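Local coordinates for L-serine ammonia-lyase (Rhizomucor miehei CAU432, PDB 5C3U), which belongs to the fold type II family of pyridoxal-phosphate-dependent enzymes and holds one pyridoxal-5'-phosphate in its pocket, at residues Asn29-Lys32 with Asn37-Leu40; Met42-Pro47 with Phe274-Glu279. One frame throughout, in Å; residues are numbered along the deposited sequence.

Contact 1: Asn29-Lys32 with Asn37-Leu40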
loop_
_atom_site.group_PDB
_atom_site.type_symbol
_atom_site.label_atom_id
_atom_site.label_comp_id
_atom_site.label_asym_id
_atom_site.label_seq_id
_atom_site.Cartn_x
_atom_site.Cartn_y
_atom_site.Cartn_z
ATOM N N ASN A 29 7.424 18.166 13.991
ATOM C CA ASN A 29 6.410 19.230 13.930
ATOM C C ASN A 29 5.038 18.640 14.216
ATOM O O ASN A 29 4.223 19.244 14.922
ATOM C CB ASN A 29 6.436 19.956 12.578
ATOM C CG ASN A 29 7.745 20.695 12.330
ATOM O OD1 ASN A 29 8.310 21.319 13.229
ATOM N ND2 ASN A 29 8.228 20.634 11.096
ATOM N N LEU A 30 4.814 17.434 13.704
ATOM C CA LEU A 30 3.580 16.701 13.958
ATOM C C LEU A 30 3.456 16.256 15.405
ATOM O O LEU A 30 2.358 16.307 15.982
ATOM C CB LEU A 30 3.477 15.478 13.044
ATOM C CG LEU A 30 2.844 15.695 11.672
ATOM C CD1 LEU A 30 2.853 14.379 10.911
ATOM C CD2 LEU A 30 1.425 16.247 11.813
ATOM N N THR A 31 4.571 15.784 15.966
ATOM C CA THR A 31 4.592 15.360 17.363
ATOM C C THR A 31 4.214 16.516 18.281
ATOM O O THR A 31 3.417 16.331 19.212
ATOM C CB THR A 31 5.945 14.767 17.797
ATOM O OG1 THR A 31 6.983 15.722 17.577
ATOM C CG2 THR A 31 6.253 13.513 17.008
ATOM N N LYS A 32 4.744 17.702 17.993
ATOM C CA LYS A 32 4.410 18.904 18.764
ATOM C C LYS A 32 2.937 19.276 18.617
ATOM O O LYS A 32 2.249 19.512 19.614
ATOM C CB LYS A 32 5.309 20.084 18.369
ATOM C CG LYS A 32 5.298 21.222 19.380
ATOM C CD LYS A 32 6.344 22.275 19.047
ATOM C CE LYS A 32 6.626 23.165 20.252
ATOM N NZ LYS A 32 7.401 24.385 19.884
ATOM N N ASN A 37 3.853 11.270 20.048
ATOM C CA ASN A 37 4.978 10.934 19.169
ATOM C C ASN A 37 4.525 10.275 17.867
ATOM O O ASN A 37 3.913 9.208 17.890
ATOM C CB ASN A 37 5.961 10.013 19.860
ATOM C CG ASN A 37 6.757 10.714 20.921
ATOM O OD1 ASN A 37 7.658 11.495 20.624
ATOM N ND2 ASN A 37 6.441 10.426 22.169
ATOM N N VAL A 38 4.862 10.907 16.747
ATOM C CA VAL A 38 4.501 10.404 15.426
ATOM C C VAL A 38 5.751 9.890 14.731
ATOM O O VAL A 38 6.744 10.628 14.580
ATOM C CB VAL A 38 3.800 11.501 14.585
ATOM C CG1 VAL A 38 3.508 11.021 13.164
ATOM C CG2 VAL A 38 2.509 11.928 15.272
ATOM N N PHE A 39 5.700 8.614 14.331
ATOM C CA PHE A 39 6.783 7.996 13.585
ATOM C C PHE A 39 6.276 7.614 12.201
ATOM O O PHE A 39 5.138 7.165 12.052
ATOM C CB PHE A 39 7.282 6.747 14.286
ATOM C CG PHE A 39 7.967 7.021 15.590
ATOM C CD1 PHE A 39 7.252 6.971 16.788
ATOM C CD2 PHE A 39 9.325 7.328 15.617
ATOM C CE1 PHE A 39 7.897 7.226 17.994
ATOM C CE2 PHE A 39 9.972 7.570 16.819
ATOM C CZ PHE A 39 9.253 7.524 18.004
ATOM N N LEU A 40 7.131 7.774 11.205
ATOM C CA LEU A 40 6.753 7.503 9.827
ATOM C C LEU A 40 7.607 6.365 9.289
ATOM O O LEU A 40 8.838 6.474 9.250
ATOM C CB LEU A 40 6.949 8.764 8.982
ATOM C CG LEU A 40 6.261 10.034 9.490
ATOM C CD1 LEU A 40 6.670 11.214 8.627
ATOM C CD2 LEU A 40 4.749 9.873 9.534
#

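Contact 2: Met42-Pro47 with Phe274-Glu279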
loop_
_atom_site.group_PDB
_atom_site.type_symbol
_atom_site.label_atom_id
_atom_site.label_comp_id
_atom_site.label_asym_id
_atom_site.label_seq_id
_atom_site.Cartn_x
_atom_site.Cartn_y
_atom_site.Cartn_z
ATOM N N MET A 42 8.970 4.542 6.306
ATOM C CA MET A 42 9.180 5.078 4.957
ATOM C C MET A 42 9.345 4.033 3.837
ATOM O O MET A 42 10.447 3.804 3.338
ATOM C CB MET A 42 10.392 6.039 4.943
ATOM C CG MET A 42 10.294 7.163 5.975
ATOM S SD MET A 42 8.865 8.222 5.672
ATOM C CE MET A 42 9.364 8.948 4.113
ATOM N N GLU A 43 8.234 3.450 3.405
ATOM C CA GLU A 43 8.251 2.462 2.308
ATOM C C GLU A 43 8.546 3.006 0.893
ATOM O O GLU A 43 8.745 2.227 -0.063
ATOM C CB GLU A 43 6.951 1.648 2.361
ATOM C CG GLU A 43 6.772 0.936 3.697
ATOM C CD GLU A 43 7.886 -0.078 3.963
ATOM O OE1 GLU A 43 8.049 -1.009 3.146
ATOM O OE2 GLU A 43 8.590 0.055 4.990
ATOM N N ASN A 44 8.578 4.335 0.743
ATOM C CA ASN A 44 8.956 4.943 -0.535
ATOM C C ASN A 44 10.412 4.674 -0.879
ATOM O O ASN A 44 10.832 4.867 -2.018
ATOM C CB ASN A 44 8.675 6.456 -0.534
ATOM C CG ASN A 44 9.326 7.175 0.646
ATOM O OD1 ASN A 44 9.326 6.675 1.776
ATOM N ND2 ASN A 44 9.870 8.360 0.392
ATOM N N ILE A 45 11.171 4.211 0.112
ATOM C CA ILE A 45 12.601 3.889 -0.041
ATOM C C ILE A 45 12.841 2.472 -0.615
ATOM O O ILE A 45 13.950 2.130 -1.044
ATOM C CB ILE A 45 13.349 4.051 1.316
ATOM C CG1 ILE A 45 13.263 5.501 1.806
ATOM C CG2 ILE A 45 14.823 3.634 1.213
ATOM C CD1 ILE A 45 13.812 6.510 0.818
ATOM N N GLN A 46 11.801 1.652 -0.635
ATOM C CA GLN A 46 11.902 0.305 -1.214
ATOM C C GLN A 46 12.319 0.362 -2.672
ATOM O O GLN A 46 11.943 1.310 -3.386
ATOM C CB GLN A 46 10.547 -0.407 -1.138
ATOM C CG GLN A 46 10.101 -0.789 0.260
ATOM C CD GLN A 46 10.946 -1.878 0.904
ATOM O OE1 GLN A 46 11.850 -2.438 0.291
ATOM N NE2 GLN A 46 10.646 -2.177 2.152
ATOM N N PRO A 47 13.072 -0.654 -3.141
ATOM C CA PRO A 47 13.235 -0.784 -4.576
ATOM C C PRO A 47 11.860 -0.797 -5.220
ATOM O O PRO A 47 10.904 -1.353 -4.661
ATOM C CB PRO A 47 13.895 -2.156 -4.755
ATOM C CG PRO A 47 14.502 -2.490 -3.449
ATOM C CD PRO A 47 13.793 -1.703 -2.389
ATOM N N PHE A 274 8.572 16.933 4.495
ATOM C CA PHE A 274 9.584 15.881 4.415
ATOM C C PHE A 274 10.303 15.785 3.070
ATOM O O PHE A 274 11.195 14.965 2.928
ATOM C CB PHE A 274 8.969 14.533 4.788
ATOM C CG PHE A 274 8.948 14.290 6.269
ATOM C CD1 PHE A 274 9.990 13.601 6.886
ATOM C CD2 PHE A 274 7.917 14.788 7.050
ATOM C CE1 PHE A 274 9.992 13.394 8.261
ATOM C CE2 PHE A 274 7.915 14.599 8.428
ATOM C CZ PHE A 274 8.949 13.896 9.029
ATOM N N LYS A 275 9.880 16.607 2.111
ATOM C CA LYS A 275 10.547 16.777 0.799
ATOM C C LYS A 275 10.437 15.464 0.011
ATOM O O LYS A 275 11.338 15.082 -0.720
ATOM C CB LYS A 275 12.024 17.187 0.945
ATOM C CG LYS A 275 12.328 18.380 1.852
ATOM C CD LYS A 275 11.430 19.578 1.632
ATOM C CE LYS A 275 11.704 20.619 2.709
ATOM N NZ LYS A 275 10.859 21.824 2.510
ATOM N N MET A 276 9.331 14.757 0.204
ATOM C CA MET A 276 9.099 13.519 -0.519
ATOM C C MET A 276 7.722 13.546 -1.133
ATOM O O MET A 276 6.770 14.049 -0.488
ATOM C CB MET A 276 9.205 12.347 0.424
ATOM C CG MET A 276 10.648 12.072 0.781
ATOM S SD MET A 276 10.702 11.098 2.270
ATOM C CE MET A 276 12.461 11.241 2.598
ATOM N N LEU A 277 7.626 13.041 -2.365
ATOM C CA LEU A 277 6.341 12.941 -3.061
ATOM C C LEU A 277 5.806 11.546 -2.893
ATOM O O LEU A 277 6.467 10.594 -3.273
ATOM C CB LEU A 277 6.469 13.250 -4.572
ATOM C CG LEU A 277 7.096 14.566 -5.009
ATOM C CD1 LEU A 277 7.021 14.707 -6.528
ATOM C CD2 LEU A 277 6.422 15.737 -4.312
ATOM N N VAL A 278 4.633 11.427 -2.262
ATOM C CA VAL A 278 3.973 10.144 -2.125
ATOM C C VAL A 278 2.577 10.177 -2.752
ATOM O O VAL A 278 1.981 11.240 -2.954
ATOM C CB VAL A 278 3.888 9.646 -0.654
ATOM C CG1 VAL A 278 5.292 9.525 -0.046
ATOM C CG2 VAL A 278 2.998 10.557 0.186
ATOM N N GLU A 279 2.071 8.990 -3.061
ATOM C CA GLU A 279 0.749 8.863 -3.681
ATOM C C GLU A 279 -0.332 9.263 -2.703
ATOM O O GLU A 279 -0.127 9.173 -1.495
ATOM C CB GLU A 279 0.500 7.404 -4.023
ATOM C CG GLU A 279 0.810 7.040 -5.440
ATOM C CD GLU A 279 0.494 5.586 -5.741
ATOM O OE1 GLU A 279 -0.561 5.041 -5.302
ATOM O OE2 GLU A 279 1.312 4.996 -6.447
HETATM O O HOH W 1 9.261 9.605 -1.983
#

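Contact 1: Asn29-Lys32 with Asn37-Leu40
L30 begins the packing of helix 28-34 on strand 37-42, with one methyl branch laid against V38. Its CD1 lies 4.1 Å from V38 CG1, an ordinary apolar separation, and the two side chains cross obliquely. With CG1 anti to its backbone N (chi1 176°), V38 lays that methyl along the strand in the direction of L40, which brings it beside L30 CD1. Both residues are buried, and L30 also rests on C289 and Y290 of helix 280-290, so its side chain is wedged between that helix and the strand.

The pair illustrates how a short connecting helix packs against a strand near the edge of an alpha/beta sheet. Helix 28-34 joins strands 24-26 and 37-42, which are neighbours running antiparallel, whereas strand 37-42 runs parallel to strand 306-311 on its other flank. This is the margin of the six-stranded mixed sheet, with strand 24-26 outermost. V38 pairs through its backbone with A27, and N37 and F39 pair with residues of strand 306-311.

T31 follows, and here the CA atoms come nearest, 4.8 Å between T31 CA and N37 CA. Its two branches have separate tasks. With chi1 at 58°, OG1 is tucked between the backbone N and the carbonyl carbon, where it bonds to P28 O and weakly to A27 O, both earlier in the chain; CG2 is thereby turned out over the start of the strand. That methyl lies mainly on the backbone, 3.6 Å from N37 CA, with V38 CB next at 4.0 Å. Because T31 is modelled in two conformers, its placing is uncertain, and its still shorter approach to V38 N is doubtful. N37 sends its own CB away from the helix, and its OD1 is engaged, weakly, by H26 NE2.

Contact 2: Met42-Pro47 with Phe274-Glu279
The backbones bearing M42, N44 and M276 stay apart, the nearest CA atoms, those of N44 and V278, being 7.4 Å apart, so that side chains and a water bridge the gap. M276 supplies one side of it. Its chain runs extended beyond CG and meets M42 tip to tip, while M42 is bent at both outer torsions to bring its methyl round. M42 CE is 4.1 Å from M276 CE; the still closer approach of M42 CE to M276 SD is shorter than normal packing allows, and its detail is doubtful. Both methionines also lean on F270 of helix 260-274.

N44 crosses M276 at about a right angle. A chi1 of 54° places its amide between its own backbone N and carbonyl carbon, with ND2 pointed across the gap. From there ND2 makes a weak hydrogen bond to M276 SD, 3.4 Å long and bent to 149°.

Two loops of the pyridoxal-phosphate fold are thus joined: a turn of 3-10 helix, 43-45, that follows strand 37-42, and the short connection between helices 260-274 and 280-290, which leaves the first helix at K275, with positive phi, and reaches the N-cap position of the second at E279.

A second polar link runs through water. N44 ND2 donates to water 1 over 2.7 Å, and the water in turn donates a hydrogen bond to L277 O, 3.2 Å away. The turn itself is braced on another flank, where Q46 NE2 donates to E43 OE1 at 3.0 Å and 163°, arriving on the syn side but tilted out of the carboxylate plane. OE1 of E43 also forms a salt bridge with R54 NE, and OE2 bonds to T22 OG1; together these partners probably hold the rotation of the carboxylate.

Contacts 1 and 2 follow one another in series along the chain, their centres about 17 Å apart, yet they touch: L40 CD1 packs 3.5 Å from F274 CZ. Strand 37-42 carries the connection, starting beside helix 28-34 and ending at the turn of contact 2. Helix 280-290 makes a second one, since E279 stands just before its start while C289 and Y290, at its other end, support L30. Only contact 2 reaches the cofactor pocket. E279 touches pyridoxal-5'-phosphate, its carboxylate held by N80, S234, S281 and the backbone of D316, and the side chain of N44 is about 8 Å from the cofactor.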